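PDB 6R7V: mirolysin from Tannerella forsythia, which is a zinc metallopeptidase of the pappalysin family, captured here as its latent zymogen, and probably cleaves proteins once its pro-segment is removed. Local coordinates for residues I68-I71 and Q72-E76. The protein carries 1 engineered substitution. Sequence-based numbering, arbitrary orientation.
Sequences ISQI and QVLNE
Gln72, Val73, Leu74 and Asn75 each give their backbone N-H to the carbonyl oxygen four residues back, on Ile68, Ser69, Gln70 and Ile71 in turn, at 2.9 to 3.0 Å from N to O, which is regular alpha-helix. Gln70 is the side chain to follow first. Its CG lies anti to the backbone N (chi1 -179°) and the chain then bends at chi2 (63°), carrying the amide forward along the helix, toward its C-terminal end, until Gln70 NE2 sits 3.8 Å from CB of Val73 and 4.1 Å from CG of Leu74. The amide is pinned at both ends in this buried place: OE1 accepts from Gly190 N, and NE2 donates to Gly202 O, just ahead of helix 203-212. Leu74 meets the outer end of the Gln70 carbonyl, its CG 3.5 Å from Gln70 O, while CG2 of Val73 rests 3.4 Å from Ser69 O. All this belongs to helix 64-77, which in this metzincin zymogen corresponds to the backing helix of the clan, set against the sheet through strand 101-105 and alongside helix 203-212, the helix that supplies the zinc ligands His207 and His211. Val73 and Leu74 touch Thr206 there, and Leu74 also meets Val209. Toward the sheet, Ile71 and Asn75 run side by side, pointing the same way, one turn apart. The CG2 branch of Ile71 lies 3.7 Å from Asn75 ND2, and Asn75 OD1 takes a hydrogen bond from Phe103 N, tying the amide to strand 101-105. The other branch of Ile71 ends in CD1, 4.5 Å from CD1 of Leu74, a loose apolar contact, and Ile71 also touches Leu105 of that strand.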
ATOM      1  N   ILE A  68      -6.413 -12.958  -8.325  1.00 16.00           N
ATOM      2  CA  ILE A  68      -7.611 -13.013  -7.479  1.00 16.43           C
ATOM      3  C   ILE A  68      -7.204 -13.296  -6.018  1.00 17.26           C
ATOM      4  O   ILE A  68      -7.789 -12.714  -5.095  1.00 16.94           O
ATOM      5  CB  ILE A  68      -8.527 -14.111  -8.064  1.00 19.94           C
ATOM      6  CG1 ILE A  68      -9.133 -13.611  -9.402  1.00 21.85           C
ATOM      7  CG2 ILE A  68      -9.628 -14.590  -7.059  1.00 19.75           C
ATOM      8  CD1 ILE A  68      -9.765 -14.708 -10.239  1.00 28.28           C
ATOM      9  N   SER A  69      -6.187 -14.145  -5.810  1.00 16.05           N
ATOM     10  CA  SER A  69      -5.742 -14.404  -4.444  1.00 14.96           C
ATOM     11  C   SER A  69      -5.197 -13.121  -3.811  1.00 15.46           C
ATOM     12  O   SER A  69      -5.399 -12.930  -2.613  1.00 15.84           O
ATOM     13  CB  SER A  69      -4.703 -15.514  -4.377  1.00 18.97           C
ATOM     14  OG  SER A  69      -3.398 -15.116  -4.750  1.00 19.61           O
ATOM     15  N   GLN A  70      -4.576 -12.214  -4.589  1.00 14.24           N
ATOM     16  CA  GLN A  70      -4.114 -10.963  -3.998  1.00 13.09           C
ATOM     17  C   GLN A  70      -5.278 -10.076  -3.566  1.00 14.20           C
ATOM     18  O   GLN A  70      -5.213  -9.426  -2.503  1.00 13.12           O
ATOM     19  CB  GLN A  70      -3.214 -10.195  -4.978  1.00 14.07           C
ATOM     20  CG  GLN A  70      -2.673  -8.885  -4.383  1.00 13.88           C
ATOM     21  CD  GLN A  70      -1.781  -9.152  -3.187  1.00 14.41           C
ATOM     22  OE1 GLN A  70      -0.649  -9.596  -3.354  1.00 14.23           O
ATOM     23  NE2 GLN A  70      -2.225  -8.872  -1.974  1.00 13.91           N
ATOM     24  N   ILE A  71      -6.346 -10.042  -4.372  1.00 14.07           N
ATOM     25  CA  ILE A  71      -7.514  -9.244  -4.021  1.00 13.71           C
ATOM     26  C   ILE A  71      -8.143  -9.813  -2.750  1.00 14.87           C
ATOM     27  O   ILE A  71      -8.566  -9.045  -1.862  1.00 15.28           O
ATOM     28  CB  ILE A  71      -8.507  -9.200  -5.193  1.00 16.32           C
ATOM     29  CG1 ILE A  71      -7.807  -8.651  -6.446  1.00 17.94           C
ATOM     30  CG2 ILE A  71      -9.722  -8.307  -4.827  1.00 18.84           C
ATOM     31  CD1 ILE A  71      -7.127  -7.232  -6.305  1.00 25.13           C
ATOM     32  N   GLN A  72      -8.143 -11.155  -2.635  1.00 14.29           N
ATOM     33  CA  GLN A  72      -8.639 -11.826  -1.417  1.00 14.14           C
ATOM     34  C   GLN A  72      -7.848 -11.374  -0.181  1.00 14.73           C
ATOM     35  O   GLN A  72      -8.441 -11.018   0.847  1.00 15.50           O
ATOM     36  CB  GLN A  72      -8.525 -13.338  -1.574  1.00 15.72           C
ATOM     37  CG  GLN A  72      -9.118 -14.102  -0.397  1.00 24.66           C
ATOM     38  CD  GLN A  72      -8.946 -15.600  -0.515  1.00 47.48           C
ATOM     39  OE1 GLN A  72      -8.060 -16.113  -1.215  1.00 39.83           O
ATOM     40  NE2 GLN A  72      -9.792 -16.334   0.188  1.00 45.13           N
ATOM     41  N   VAL A  73      -6.512 -11.334  -0.301  1.00 14.01           N
ATOM     42  CA  VAL A  73      -5.670 -10.910   0.820  1.00 13.00           C
ATOM     43  C   VAL A  73      -5.963  -9.449   1.196  1.00 14.14           C
ATOM     44  O   VAL A  73      -6.077  -9.139   2.393  1.00 14.08           O
ATOM     45  CB  VAL A  73      -4.177 -11.096   0.462  1.00 14.02           C
ATOM     46  CG1 VAL A  73      -3.267 -10.392   1.485  1.00 14.39           C
ATOM     47  CG2 VAL A  73      -3.800 -12.581   0.386  1.00 14.70           C
ATOM     48  N   LEU A  74      -6.119  -8.548   0.210  1.00 13.11           N
ATOM     49  CA  LEU A  74      -6.427  -7.161   0.564  1.00 13.09           C
ATOM     50  C   LEU A  74      -7.744  -7.069   1.315  1.00 13.38           C
ATOM     51  O   LEU A  74      -7.831  -6.373   2.311  1.00 14.05           O
ATOM     52  CB  LEU A  74      -6.473  -6.251  -0.660  1.00 13.07           C
ATOM     53  CG  LEU A  74      -5.153  -6.110  -1.456  1.00 14.32           C
ATOM     54  CD1 LEU A  74      -5.374  -5.264  -2.700  1.00 16.37           C
ATOM     55  CD2 LEU A  74      -4.069  -5.392  -0.611  1.00 13.97           C
ATOM     56  N   ASN A  75      -8.740  -7.828   0.877  1.00 14.06           N
ATOM     57  CA  ASN A  75     -10.039  -7.815   1.554  1.00 14.89           C
ATOM     58  C   ASN A  75      -9.960  -8.422   2.944  1.00 19.02           C
ATOM     59  O   ASN A  75     -10.686  -7.962   3.823  1.00 19.93           O
ATOM     60  CB  ASN A  75     -11.080  -8.513   0.711  1.00 15.04           C
ATOM     61  CG  ASN A  75     -11.567  -7.588  -0.398  1.00 16.86           C
ATOM     62  OD1 ASN A  75     -11.945  -6.464  -0.109  1.00 19.83           O
ATOM     63  ND2 ASN A  75     -11.561  -8.018  -1.646  1.00 17.70           N
ATOM     64  N   GLU A  76      -9.062  -9.367   3.175  1.00 14.06           N
ATOM     65  CA  GLU A  76      -8.869  -9.884   4.524  1.00 12.96           C
ATOM     66  C   GLU A  76      -8.177  -8.869   5.401  1.00 13.96           C
ATOM     67  O   GLU A  76      -8.679  -8.517   6.486  1.00 13.91           O
ATOM     68  CB  GLU A  76      -7.991 -11.150   4.504  1.00 14.67           C
ATOM     69  CG  GLU A  76      -8.690 -12.356   3.898  1.00 16.02           C
ATOM     70  CD  GLU A  76      -7.832 -13.612   3.851  1.00 21.22           C
ATOM     71  OE1 GLU A  76      -6.712 -13.623   4.412  1.00 21.34           O
ATOM     72  OE2 GLU A  76      -8.284 -14.591   3.221  1.00 20.89           O
TER